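Local coordinates for variable region-containing chitin-binding protein 3 (Branchiostoma floridae, PDB 1XT5), which probably binds and may hydrolyse chitin as a whole protein, and contributes here the immunoglobulin V-type domain of an immune-type receptor, at residues T9-V14 / E23-Y28; G78-R83 / P101-R106. One frame throughout, in Å; residues are numbered along the deposited sequence.

Contacts 1 and 2 sit in one immunoglobulin V-type domain, with centres about 17 Å apart. Their nearest atoms come within about 5 Å but do not touch. Contact 1 (9-14 with 23-28) packs the crossover between strands 4-8 and 13-17 on strand 22-31. Contact 2 (78-83 with 101-106) ties the loop before strand 84-86 to the turn that leads into strand 105-112. Both reach the six-stranded sheet, contact 1 through its edge strand 13-17 and contact 2 through strand 105-112. The Cys26-Cys109 disulfide joins strand 22-31 of contact 1 to that same strand. Chitin binding is attributed to the whole protein, of which this chain is the immunoglobulin part.

Contact 1 of 2, residues T9-V14 / E23-Y28; sequences TTHTEV and ELPCSY
Thr10 lays its hydroxyl on the ring of Pro25, with OG1 3.4 Å from Pro25 CB, the two side chains crossing at about a right angle. This is the tight part of the contact. A chi1 of 56° sets OG1 between the backbone N and carbonyl carbon of Thr10. Thr10 OG1 also shares a 2.7 Å hydrogen bond with His11 ND1, at the edge of the imidazole and in its plane. This holds the His11 ring near the proline, and His11 ND1 lies 4.0 Å from Pro25 CG. A water bridges the two backbones. It accepts from His11 N at 2.9 Å and donates to Pro25 O at 2.7 Å. Residues 9-12 form the crossover by which the first strand of a V-type immunoglobulin domain leaves one sheet, as strand 4-8, and joins the other, as strand 13-17. Strand 22-31 is broken opposite this crossover, at Pro25 and Cys26. Cys26 turns its side chain away, to the disulfide with Cys109. Val14 CG2 reaches Leu24 CG at 4.0 Å, a less certain contact because each residue has two modelled conformers. The solvent side is looser: Thr10 and His11 are exposed although they touch Pro25, and the Glu23 carboxylate leads away.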
ATOM      1  N   THR A   9      -0.636   1.104  10.794  1.00  5.61           N
ATOM      2  CA  THR A   9       0.427   0.174  10.512  1.00  5.46           C
ATOM      3  C   THR A   9       0.891  -0.474  11.818  1.00  5.37           C
ATOM      4  O   THR A   9       1.314   0.214  12.726  1.00  6.74           O
ATOM      5  CB  THR A   9       1.648   0.863   9.945  1.00  5.67           C
ATOM      6  OG1 THR A   9       1.988   2.033  10.715  1.00  6.49           O
ATOM      7  CG2 THR A   9       1.443   1.359   8.513  1.00  5.90           C
ATOM      8  N   THR A  10       0.804  -1.792  11.894  1.00  5.54           N
ATOM      9  CA  THR A  10       1.245  -2.489  13.082  1.00  6.13           C
ATOM     10  C   THR A  10       2.763  -2.396  13.277  1.00  5.80           C
ATOM     11  O   THR A  10       3.235  -2.481  14.410  1.00  7.51           O
ATOM     12  CB  THR A  10       0.874  -3.981  13.086  1.00  6.69           C
ATOM     13  OG1 THR A  10       1.404  -4.614  11.923  1.00  7.60           O
ATOM     14  CG2 THR A  10      -0.627  -4.163  13.147  1.00  8.99           C
ATOM     15  N   HIS A  11       3.499  -2.253  12.161  1.00  5.63           N
ATOM     16  CA  HIS A  11       4.927  -2.252  12.153  1.00  6.12           C
ATOM     17  C   HIS A  11       5.460  -1.005  11.457  1.00  5.84           C
ATOM     18  O   HIS A  11       5.045  -0.708  10.325  1.00  8.02           O
ATOM     19  CB  HIS A  11       5.498  -3.484  11.441  1.00  7.86           C
ATOM     20  CG  HIS A  11       5.253  -4.737  12.186  1.00 10.14           C
ATOM     21  ND1 HIS A  11       4.006  -5.276  12.380  1.00 10.70           N
ATOM     22  CD2 HIS A  11       6.154  -5.573  12.766  1.00 13.94           C
ATOM     23  CE1 HIS A  11       4.132  -6.409  13.068  1.00 13.82           C
ATOM     24  NE2 HIS A  11       5.447  -6.615  13.318  1.00 15.73           N
ATOM     25  N   THR A  12       6.383  -0.292  12.081  1.00  5.32           N
ATOM     26  CA  THR A  12       7.071   0.812  11.453  1.00  5.24           C
ATOM     27  C   THR A  12       8.312   0.404  10.690  1.00  5.43           C
ATOM     28  O   THR A  12       8.858   1.185   9.919  1.00  5.70           O
ATOM     29  CB  THR A  12       7.386   1.917  12.466  1.00  6.29           C
ATOM     30  OG1 THR A  12       8.163   1.364  13.523  1.00  6.93           O
ATOM     31  CG2 THR A  12       6.119   2.518  13.045  1.00  6.98           C
ATOM     32  N   GLU A  13       8.736  -0.833  10.904  1.00  5.67           N
ATOM     33  CA  GLU A  13       9.862  -1.402  10.159  1.00  6.53           C
ATOM     34  C   GLU A  13       9.705  -2.920  10.149  1.00  6.24           C
ATOM     35  O   GLU A  13       9.166  -3.499  11.088  1.00  7.43           O
ATOM     36  CB  GLU A  13      11.193  -0.954  10.747  1.00  8.29           C
ATOM     37  CG  GLU A  13      11.420  -1.443  12.149  1.00  9.85           C
ATOM     38  CD  GLU A  13      12.791  -0.961  12.641  1.00 12.30           C
ATOM     39  OE1 GLU A  13      13.709  -1.776  12.698  1.00 15.15           O
ATOM     40  OE2 GLU A  13      12.955   0.248  12.901  1.00 16.66           O
ATOM     41  N   VAL A  14      10.240  -3.508   9.118  1.00  5.88           N
ATOM     42  CA  VAL A  14      10.323  -4.950   8.874  1.00  6.30           C
ATOM     43  C   VAL A  14      11.678  -5.236   8.271  1.00  6.62           C
ATOM     44  O   VAL A  14      12.244  -4.409   7.587  1.00  9.47           O
ATOM     45  CB  VAL A  14       9.187  -5.469   7.971  0.65  7.42           C
ATOM     46  CG1 VAL A  14       7.831  -5.169   8.625  0.65  9.83           C
ATOM     47  CG2 VAL A  14       9.215  -4.894   6.579  0.65 11.03           C
ATOM     48  N   GLU A  23       6.414  -9.116   4.164  1.00  5.79           N
ATOM     49  CA  GLU A  23       5.151  -8.431   4.165  1.00  5.73           C
ATOM     50  C   GLU A  23       5.220  -7.125   4.994  1.00  5.37           C
ATOM     51  O   GLU A  23       5.835  -7.121   6.078  1.00  6.91           O
ATOM     52  CB  GLU A  23       4.048  -9.342   4.644  1.00  6.79           C
ATOM     53  CG  GLU A  23       3.848 -10.552   3.700  1.00  8.56           C
ATOM     54  CD  GLU A  23       2.619 -11.377   3.801  1.00  9.29           C
ATOM     55  OE1 GLU A  23       1.776 -11.011   4.643  1.00 14.89           O
ATOM     56  OE2 GLU A  23       2.554 -12.333   3.017  1.00 12.91           O
ATOM     57  N   LEU A  24       4.589  -6.104   4.474  1.00  5.11           N
ATOM     58  CA  LEU A  24       4.569  -4.786   5.091  1.00  4.94           C
ATOM     59  C   LEU A  24       3.104  -4.520   5.477  1.00  4.62           C
ATOM     60  O   LEU A  24       2.296  -4.231   4.602  1.00  5.20           O
ATOM     61  CB  LEU A  24       5.051  -3.681   4.185  0.65  5.82           C
ATOM     62  CG  LEU A  24       6.520  -3.837   3.777  0.65  6.00           C
ATOM     63  CD1 LEU A  24       6.950  -4.932   2.879  0.65 11.01           C
ATOM     64  CD2 LEU A  24       6.978  -2.572   3.007  0.65  6.16           C
ATOM     65  N   PRO A  25       2.719  -4.706   6.748  1.00  5.19           N
ATOM     66  CA  PRO A  25       1.310  -4.590   7.106  1.00  5.04           C
ATOM     67  C   PRO A  25       0.733  -3.201   6.920  1.00  4.63           C
ATOM     68  O   PRO A  25       1.369  -2.183   7.159  1.00  5.54           O
ATOM     69  CB  PRO A  25       1.296  -5.037   8.583  1.00  6.13           C
ATOM     70  CG  PRO A  25       2.479  -5.927   8.708  1.00  7.15           C
ATOM     71  CD  PRO A  25       3.517  -5.233   7.880  1.00  6.24           C
ATOM     72  N   CYS A  26      -0.547  -3.169   6.566  1.00  4.88           N
ATOM     73  CA  CYS A  26      -1.270  -1.928   6.480  1.00  4.75           C
ATOM     74  C   CYS A  26      -2.767  -2.200   6.665  1.00  4.70           C
ATOM     75  O   CYS A  26      -3.260  -3.198   6.144  1.00  5.85           O
ATOM     76  CB  CYS A  26      -1.040  -1.276   5.126  1.00  5.39           C
ATOM     77  SG  CYS A  26      -1.864   0.353   4.998  1.00  5.65           S
ATOM     78  N   SER A  27      -3.433  -1.320   7.395  1.00  4.96           N
ATOM     79  CA  SER A  27      -4.862  -1.386   7.562  1.00  5.39           C
ATOM     80  C   SER A  27      -5.445   0.033   7.364  1.00  4.95           C
ATOM     81  O   SER A  27      -4.724   1.021   7.414  1.00  4.84           O
ATOM     82  CB  SER A  27      -5.293  -1.899   8.927  1.00  5.82           C
ATOM     83  OG  SER A  27      -4.967  -0.961   9.959  1.00  7.26           O
ATOM     84  N   TYR A  28      -6.760   0.131   7.174  1.00  5.21           N
ATOM     85  CA  TYR A  28      -7.374   1.450   7.149  1.00  4.84           C
ATOM     86  C   TYR A  28      -8.822   1.334   7.600  1.00  5.44           C
ATOM     87  O   TYR A  28      -9.459   0.267   7.497  1.00  6.39           O
ATOM     88  CB  TYR A  28      -7.274   2.134   5.751  1.00  5.09           C
ATOM     89  CG  TYR A  28      -8.217   1.535   4.736  1.00  4.92           C
ATOM     90  CD1 TYR A  28      -9.499   2.043   4.560  1.00  5.70           C
ATOM     91  CD2 TYR A  28      -7.860   0.446   3.946  1.00  5.69           C
ATOM     92  CE1 TYR A  28     -10.374   1.524   3.675  1.00  7.32           C
ATOM     93  CE2 TYR A  28      -8.770  -0.105   3.036  1.00  6.69           C
ATOM     94  CZ  TYR A  28     -10.019   0.442   2.903  1.00  6.88           C
ATOM     95  OH  TYR A  28     -10.921  -0.123   2.035  1.00  9.26           O
TER
HETATM   96  O   HOH W   1       3.058  -2.280   9.325  1.00  6.70           O

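Contact 2 of 2, residues G78-R83 / P101-R106; sequences GDFLGR and PQDGGR
Arg83 reaches across to Asp103 and meets it end-on, guanidinium to carboxylate. Its bond from CA to CB points toward residues 101-106, and from CB the chain runs extended through CG and CD. It then bends at chi3 (-60°), which turns NE back toward the 3-10 turn at Asp79 and Phe80. Arg83 NE gives a hydrogen bond to Asp79 O at 3.3 Å, in the carbonyl plane. Arg83 NH2 also donates to Asp79 O, at 3.1 Å, but from above that plane. One carbonyl oxygen thus takes two N-H groups and fixes the rotation of the guanidinium. Arg83 NH2 donates to Asp103 OD1 as well, at 3.1 Å, with a fairly straight 163° bond to its syn lone pair. Arg83 NH1 forms the shorter bond, 2.7 Å to Asp103 OD2, and donates to Thr97 O as well. The two flat groups lie nearly coplanar, 6° apart. Phe80 adds an apolar neighbour: Phe80 CE2 sits 3.6 Å from Asp103 OD1. Leu96 of strand 94-96 touches Phe80, Arg83 and Asp103. This is the arginine-aspartate salt bridge familiar from V-type immunoglobulin domains. Asp103 opens the D-x-G-x-Y-x-C motif, and its carbonyl oxygen accepts from the Tyr107 hydroxyl in a tyrosine corner. His100 N also donates to Asp103 OD2. With a paired arginine and a backbone N-H on its oxygens, the buried carboxylate of Asp103 is probably kept ionised.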
ATOM      1  N   GLY A  78       7.244  -1.021 -12.433  1.00 10.07           N
ATOM      2  CA  GLY A  78       8.663  -0.796 -12.451  1.00 10.99           C
ATOM      3  C   GLY A  78       9.431  -2.026 -12.009  1.00 10.00           C
ATOM      4  O   GLY A  78       9.173  -3.147 -12.441  1.00 11.00           O
ATOM      5  N   ASP A  79      10.439  -1.785 -11.167  1.00 10.27           N
ATOM      6  CA  ASP A  79      11.263  -2.858 -10.700  1.00 11.33           C
ATOM      7  C   ASP A  79      10.512  -3.843  -9.820  1.00 10.14           C
ATOM      8  O   ASP A  79      11.057  -4.874  -9.478  1.00 13.75           O
ATOM      9  CB  ASP A  79      12.436  -2.242  -9.917  1.00 14.43           C
ATOM     10  CG  ASP A  79      13.442  -1.581 -10.846  1.00 17.02           C
ATOM     11  OD1 ASP A  79      13.484  -1.777 -12.046  1.00 19.39           O
ATOM     12  OD2 ASP A  79      14.197  -0.826 -10.238  1.00 24.35           O
ATOM     13  N   PHE A  80       9.295  -3.511  -9.413  1.00  8.42           N
ATOM     14  CA  PHE A  80       8.493  -4.353  -8.545  1.00  7.92           C
ATOM     15  C   PHE A  80       7.509  -5.215  -9.293  1.00  8.28           C
ATOM     16  O   PHE A  80       6.810  -5.995  -8.680  1.00  8.57           O
ATOM     17  CB  PHE A  80       7.721  -3.499  -7.502  1.00  7.51           C
ATOM     18  CG  PHE A  80       8.680  -2.571  -6.742  1.00 10.37           C
ATOM     19  CD1 PHE A  80       8.863  -1.284  -7.210  1.00 11.88           C
ATOM     20  CD2 PHE A  80       9.334  -3.046  -5.662  1.00 13.04           C
ATOM     21  CE1 PHE A  80       9.771  -0.431  -6.622  1.00 15.39           C
ATOM     22  CE2 PHE A  80      10.272  -2.198  -5.013  1.00 16.29           C
ATOM     23  CZ  PHE A  80      10.436  -0.928  -5.526  1.00 17.03           C
ATOM     24  N   LEU A  81       7.429  -5.010 -10.602  1.00  9.40           N
ATOM     25  CA  LEU A  81       6.441  -5.735 -11.395  1.00 10.95           C
ATOM     26  C   LEU A  81       6.703  -7.193 -11.243  1.00 11.05           C
ATOM     27  O   LEU A  81       7.808  -7.679 -11.435  1.00 13.74           O
ATOM     28  CB  LEU A  81       6.482  -5.288 -12.862  1.00 13.61           C
ATOM     29  CG  LEU A  81       5.269  -5.628 -13.706  0.50 13.61           C
ATOM     30  CD1 LEU A  81       5.251  -4.737 -14.970  0.50 16.27           C
ATOM     31  CD2 LEU A  81       5.145  -7.073 -14.133  0.50 21.64           C
ATOM     32  N   GLY A  82       5.654  -7.940 -10.951  1.00 11.73           N
ATOM     33  CA  GLY A  82       5.725  -9.308 -10.713  1.00 12.37           C
ATOM     34  C   GLY A  82       6.223  -9.787  -9.377  1.00 12.06           C
ATOM     35  O   GLY A  82       6.237 -11.002  -9.122  1.00 15.43           O
ATOM     36  N   ARG A  83       6.636  -8.909  -8.510  1.00  8.96           N
ATOM     37  CA  ARG A  83       7.111  -9.205  -7.178  1.00  9.44           C
ATOM     38  C   ARG A  83       6.256  -8.635  -6.071  1.00  8.50           C
ATOM     39  O   ARG A  83       6.316  -9.136  -4.938  1.00 11.20           O
ATOM     40  CB  ARG A  83       8.544  -8.680  -6.953  1.00  9.77           C
ATOM     41  CG  ARG A  83       9.513  -9.215  -7.959  1.00 11.69           C
ATOM     42  CD  ARG A  83      10.951  -8.901  -7.660  1.00 10.54           C
ATOM     43  NE  ARG A  83      11.332  -7.516  -7.576  1.00 10.40           N
ATOM     44  CZ  ARG A  83      11.686  -6.780  -6.497  1.00  9.03           C
ATOM     45  NH1 ARG A  83      11.656  -7.299  -5.292  1.00  8.82           N
ATOM     46  NH2 ARG A  83      12.049  -5.537  -6.657  1.00 11.21           N
ATOM     47  N   PRO A 101      18.702  -6.198  -2.978  1.00  9.98           N
ATOM     48  CA  PRO A 101      19.460  -5.294  -2.051  1.00 12.90           C
ATOM     49  C   PRO A 101      18.901  -3.874  -1.987  1.00 13.46           C
ATOM     50  O   PRO A 101      18.657  -3.261  -0.907  1.00 19.79           O
ATOM     51  CB  PRO A 101      20.870  -5.364  -2.588  1.00 14.40           C
ATOM     52  CG  PRO A 101      20.994  -6.693  -3.246  1.00 15.22           C
ATOM     53  CD  PRO A 101      19.607  -6.946  -3.847  1.00 11.81           C
ATOM     54  N   GLN A 102      18.574  -3.311  -3.150  1.00 10.95           N
ATOM     55  CA  GLN A 102      18.109  -1.922  -3.169  1.00 13.21           C
ATOM     56  C   GLN A 102      16.625  -1.803  -2.909  1.00 12.02           C
ATOM     57  O   GLN A 102      16.150  -0.651  -2.985  1.00 13.55           O
ATOM     58  CB  GLN A 102      18.432  -1.321  -4.522  1.00 15.16           C
ATOM     59  CG  GLN A 102      19.937  -1.268  -4.725  0.50 17.76           C
ATOM     60  CD  GLN A 102      20.808  -0.945  -3.535  0.50 18.33           C
ATOM     61  OE1 GLN A 102      21.597  -1.713  -2.950  0.50 21.03           O
ATOM     62  NE2 GLN A 102      20.684   0.300  -3.113  0.50 18.20           N
ATOM     63  N   ASP A 103      15.951  -2.862  -2.575  1.00 10.01           N
ATOM     64  CA  ASP A 103      14.591  -2.735  -2.112  1.00  8.48           C
ATOM     65  C   ASP A 103      14.516  -2.156  -0.706  1.00  6.93           C
ATOM     66  O   ASP A 103      13.435  -1.752  -0.273  1.00  7.67           O
ATOM     67  CB  ASP A 103      13.839  -4.067  -2.137  1.00  9.05           C
ATOM     68  CG  ASP A 103      13.434  -4.592  -3.484  1.00 10.40           C
ATOM     69  OD1 ASP A 103      13.438  -3.841  -4.469  1.00 14.65           O
ATOM     70  OD2 ASP A 103      13.152  -5.802  -3.542  1.00 11.68           O
ATOM     71  N   GLY A 104      15.625  -2.083   0.067  1.00  6.99           N
ATOM     72  CA  GLY A 104      15.544  -1.389   1.337  1.00  6.60           C
ATOM     73  C   GLY A 104      15.137   0.038   1.152  1.00  5.77           C
ATOM     74  O   GLY A 104      15.461   0.703   0.158  1.00  7.31           O
ATOM     75  N   GLY A 105      14.407   0.569   2.132  1.00  6.36           N
ATOM     76  CA  GLY A 105      13.930   1.918   2.035  1.00  6.78           C
ATOM     77  C   GLY A 105      12.630   2.103   2.768  1.00  5.68           C
ATOM     78  O   GLY A 105      12.350   1.397   3.751  1.00  6.80           O
ATOM     79  N   ARG A 106      11.844   3.048   2.275  1.00  4.92           N
ATOM     80  CA  ARG A 106      10.639   3.482   2.949  1.00  4.59           C
ATOM     81  C   ARG A 106       9.429   3.298   2.041  1.00  4.15           C
ATOM     82  O   ARG A 106       9.403   3.851   0.930  1.00  5.88           O
ATOM     83  CB  ARG A 106      10.763   4.928   3.384  1.00  4.56           C
ATOM     84  CG  ARG A 106       9.598   5.415   4.250  1.00  4.40           C
ATOM     85  CD  ARG A 106       9.873   6.742   4.907  1.00  4.77           C
ATOM     86  NE  ARG A 106      11.042   6.706   5.782  1.00  4.81           N
ATOM     87  CZ  ARG A 106      11.068   6.367   7.038  1.00  4.31           C
ATOM     88  NH1 ARG A 106       9.974   5.939   7.651  1.00  4.78           N
ATOM     89  NH2 ARG A 106      12.189   6.417   7.731  1.00  5.13           N
TER